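Local coordinates for protein dextranase (Pseudarthrobacter oxydans, PDB 6NZS) that hydrolyses internal alpha-1,6-glucosidic linkages of dextran as an endo-acting glycoside hydrolase of family 49, at residues 246-252 with 267-273. Residues are numbered along the deposited sequence; the frame is centred on the assembly and turned at random.
Sequences VLPPNVK and RFLHDNQ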
loop_
_atom_site.group_PDB
_atom_site.type_symbol
_atom_site.label_atom_id
_atom_site.label_comp_id
_atom_site.label_asym_id
_atom_site.label_seq_id
_atom_site.Cartn_x
_atom_site.Cartn_y
_atom_site.Cartn_z
ATOM N N VAL A 246 -17.994 -4.163 15.492
ATOM C CA VAL A 246 -18.547 -2.815 15.504
ATOM C C VAL A 246 -18.528 -2.373 16.961
ATOM O O VAL A 246 -19.324 -2.848 17.777
ATOM C CB VAL A 246 -19.963 -2.790 14.910
ATOM C CG1 VAL A 246 -20.541 -1.382 14.939
ATOM C CG2 VAL A 246 -19.946 -3.341 13.476
ATOM N N LEU A 247 -17.589 -1.489 17.292
ATOM C CA LEU A 247 -17.140 -1.280 18.662
ATOM C C LEU A 247 -18.021 -0.270 19.397
ATOM O O LEU A 247 -18.456 0.728 18.806
ATOM C CB LEU A 247 -15.688 -0.801 18.683
ATOM C CG LEU A 247 -14.686 -1.809 18.103
ATOM C CD1 LEU A 247 -13.285 -1.220 18.014
ATOM C CD2 LEU A 247 -14.671 -3.095 18.914
ATOM N N PRO A 248 -18.244 -0.545 20.678
ATOM C CA PRO A 248 -19.095 0.325 21.505
ATOM C C PRO A 248 -18.363 1.595 21.904
ATOM O O PRO A 248 -17.135 1.703 21.750
ATOM C CB PRO A 248 -19.397 -0.556 22.727
ATOM C CG PRO A 248 -18.231 -1.474 22.826
ATOM C CD PRO A 248 -17.813 -1.752 21.404
ATOM N N PRO A 249 -19.084 2.591 22.433
ATOM C CA PRO A 249 -18.483 3.923 22.601
ATOM C C PRO A 249 -17.371 3.977 23.632
ATOM O O PRO A 249 -16.556 4.905 23.592
ATOM C CB PRO A 249 -19.673 4.807 23.006
ATOM C CG PRO A 249 -20.707 3.857 23.492
ATOM C CD PRO A 249 -20.527 2.590 22.737
ATOM N N ASN A 250 -17.305 3.006 24.540
ATOM C CA ASN A 250 -16.273 2.979 25.566
ATOM C C ASN A 250 -14.891 2.623 25.018
ATOM O O ASN A 250 -13.887 2.956 25.654
ATOM C CB ASN A 250 -16.694 1.972 26.641
ATOM C CG ASN A 250 -17.425 0.752 26.053
ATOM O OD1 ASN A 250 -18.630 0.819 25.747
ATOM N ND2 ASN A 250 -16.700 -0.372 25.906
ATOM N N VAL A 251 -14.812 1.966 23.862
ATOM C CA VAL A 251 -13.537 1.453 23.365
ATOM C C VAL A 251 -12.764 2.571 22.674
ATOM O O VAL A 251 -13.231 3.155 21.692
ATOM C CB VAL A 251 -13.748 0.266 22.422
ATOM C CG1 VAL A 251 -12.403 -0.199 21.876
ATOM C CG2 VAL A 251 -14.447 -0.868 23.155
ATOM N N LYS A 252 -11.570 2.863 23.182
ATOM C CA LYS A 252 -10.726 3.905 22.618
ATOM C C LYS A 252 -9.439 3.362 22.017
ATOM O O LYS A 252 -8.706 4.123 21.378
ATOM C CB LYS A 252 -10.376 4.952 23.692
ATOM C CG LYS A 252 -9.530 4.395 24.838
ATOM C CD LYS A 252 -9.341 5.387 25.986
ATOM C CE LYS A 252 -8.331 4.844 26.995
ATOM N NZ LYS A 252 -8.157 5.736 28.180
ATOM N N ARG A 267 -14.673 -1.564 13.222
ATOM C CA ARG A 267 -15.344 -0.302 12.969
ATOM C C ARG A 267 -15.587 0.380 14.304
ATOM O O ARG A 267 -16.221 -0.200 15.196
ATOM C CB ARG A 267 -16.675 -0.506 12.254
ATOM C CG ARG A 267 -17.467 0.789 12.179
ATOM C CD ARG A 267 -18.647 0.688 11.236
ATOM N NE ARG A 267 -19.371 1.951 11.188
ATOM C CZ ARG A 267 -20.502 2.136 10.522
ATOM N NH1 ARG A 267 -21.037 1.133 9.841
ATOM N NH2 ARG A 267 -21.097 3.323 10.539
ATOM N N PHE A 268 -15.064 1.594 14.446
ATOM C CA PHE A 268 -15.404 2.438 15.588
ATOM C C PHE A 268 -16.642 3.211 15.155
ATOM O O PHE A 268 -16.559 4.249 14.497
ATOM C CB PHE A 268 -14.246 3.361 15.944
ATOM C CG PHE A 268 -13.078 2.663 16.599
ATOM C CD1 PHE A 268 -12.163 1.946 15.842
ATOM C CD2 PHE A 268 -12.875 2.757 17.968
ATOM C CE1 PHE A 268 -11.065 1.328 16.445
ATOM C CE2 PHE A 268 -11.786 2.150 18.574
ATOM C CZ PHE A 268 -10.882 1.427 17.813
ATOM N N LEU A 269 -17.809 2.672 15.517
ATOM C CA LEU A 269 -19.081 3.217 15.059
ATOM C C LEU A 269 -19.352 4.590 15.650
ATOM O O LEU A 269 -19.946 5.446 14.983
ATOM C CB LEU A 269 -20.199 2.253 15.438
ATOM C CG LEU A 269 -21.644 2.699 15.220
ATOM C CD1 LEU A 269 -22.038 2.497 13.784
ATOM C CD2 LEU A 269 -22.572 1.924 16.149
ATOM N N HIS A 270 -18.917 4.825 16.879
ATOM C CA HIS A 270 -19.231 6.040 17.611
ATOM C C HIS A 270 -18.104 7.058 17.489
ATOM O O HIS A 270 -16.948 6.716 17.223
ATOM C CB HIS A 270 -19.512 5.693 19.072
ATOM C CG HIS A 270 -20.561 4.637 19.228
ATOM N ND1 HIS A 270 -21.910 4.923 19.190
ATOM C CD2 HIS A 270 -20.466 3.296 19.398
ATOM C CE1 HIS A 270 -22.599 3.805 19.330
ATOM N NE2 HIS A 270 -21.748 2.802 19.459
ATOM N N ASP A 271 -18.466 8.332 17.663
ATOM C CA ASP A 271 -17.560 9.454 17.438
ATOM C C ASP A 271 -17.262 10.236 18.711
ATOM O O ASP A 271 -16.875 11.406 18.638
ATOM C CB ASP A 271 -18.085 10.382 16.333
ATOM C CG ASP A 271 -19.445 10.991 16.654
ATOM O OD1 ASP A 271 -19.972 10.761 17.761
ATOM O OD2 ASP A 271 -19.990 11.705 15.782
ATOM N N ASN A 272 -17.394 9.601 19.877
ATOM C CA ASN A 272 -17.364 10.303 21.151
ATOM C C ASN A 272 -15.974 10.442 21.764
ATOM O O ASN A 272 -15.812 11.220 22.708
ATOM C CB ASN A 272 -18.282 9.602 22.160
ATOM C CG ASN A 272 -17.927 8.145 22.343
ATOM O OD1 ASN A 272 -18.143 7.336 21.449
ATOM N ND2 ASN A 272 -17.361 7.810 23.494
ATOM N N GLN A 273 -14.971 9.711 21.279
ATOM C CA GLN A 273 -13.636 9.775 21.871
ATOM C C GLN A 273 -12.833 10.923 21.275
ATOM O O GLN A 273 -12.918 11.196 20.077
ATOM C CB GLN A 273 -12.863 8.471 21.646
ATOM C CG GLN A 273 -13.482 7.226 22.283
ATOM C CD GLN A 273 -13.398 7.219 23.799
ATOM O OE1 GLN A 273 -12.617 7.960 24.401
ATOM N NE2 GLN A 273 -14.204 6.369 24.427
HETATM O O HOH W 1 -13.649 5.346 27.281
#
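The F268 ring takes L247 CD1 over the centre of one face, 3.6 Å from the ring centroid and 12° off its normal, a CH-pi contact; V251 O lies at the ring edge, in its plane. F268 CG stands anti to its own carbonyl carbon (chi1 -73°), which brings the ring face against L247 CD1, and F318 stacks on this ring. P249 covers one face of the H270 ring, its CD 3.4 Å from H270 CD2, with L269 CG across the opposite face and L247 O at the edge. L247 N donates to R267 O at 2.8 Å, nearly straight, and the parallel pairing of V246 with R267 is as expected between successive coils of the right-handed beta-helix of family 49, where strands 245-247 and 266-268 give way to a turn and a loop. At the turn P248 to V251, P249 O accepts twice: from Q273 NE2 in the carbonyl plane (2.9 Å) and from N272 ND2 at 3.0 Å, 41° out of that plane. A water links Q273 NE2 to N250 O. With an alanine at Q273, P249 O would probably lose its in-plane donor, keeping the tilted N272 bond, and a gap would open beside K252 CB, which packs 3.8 Å from Q273 CD.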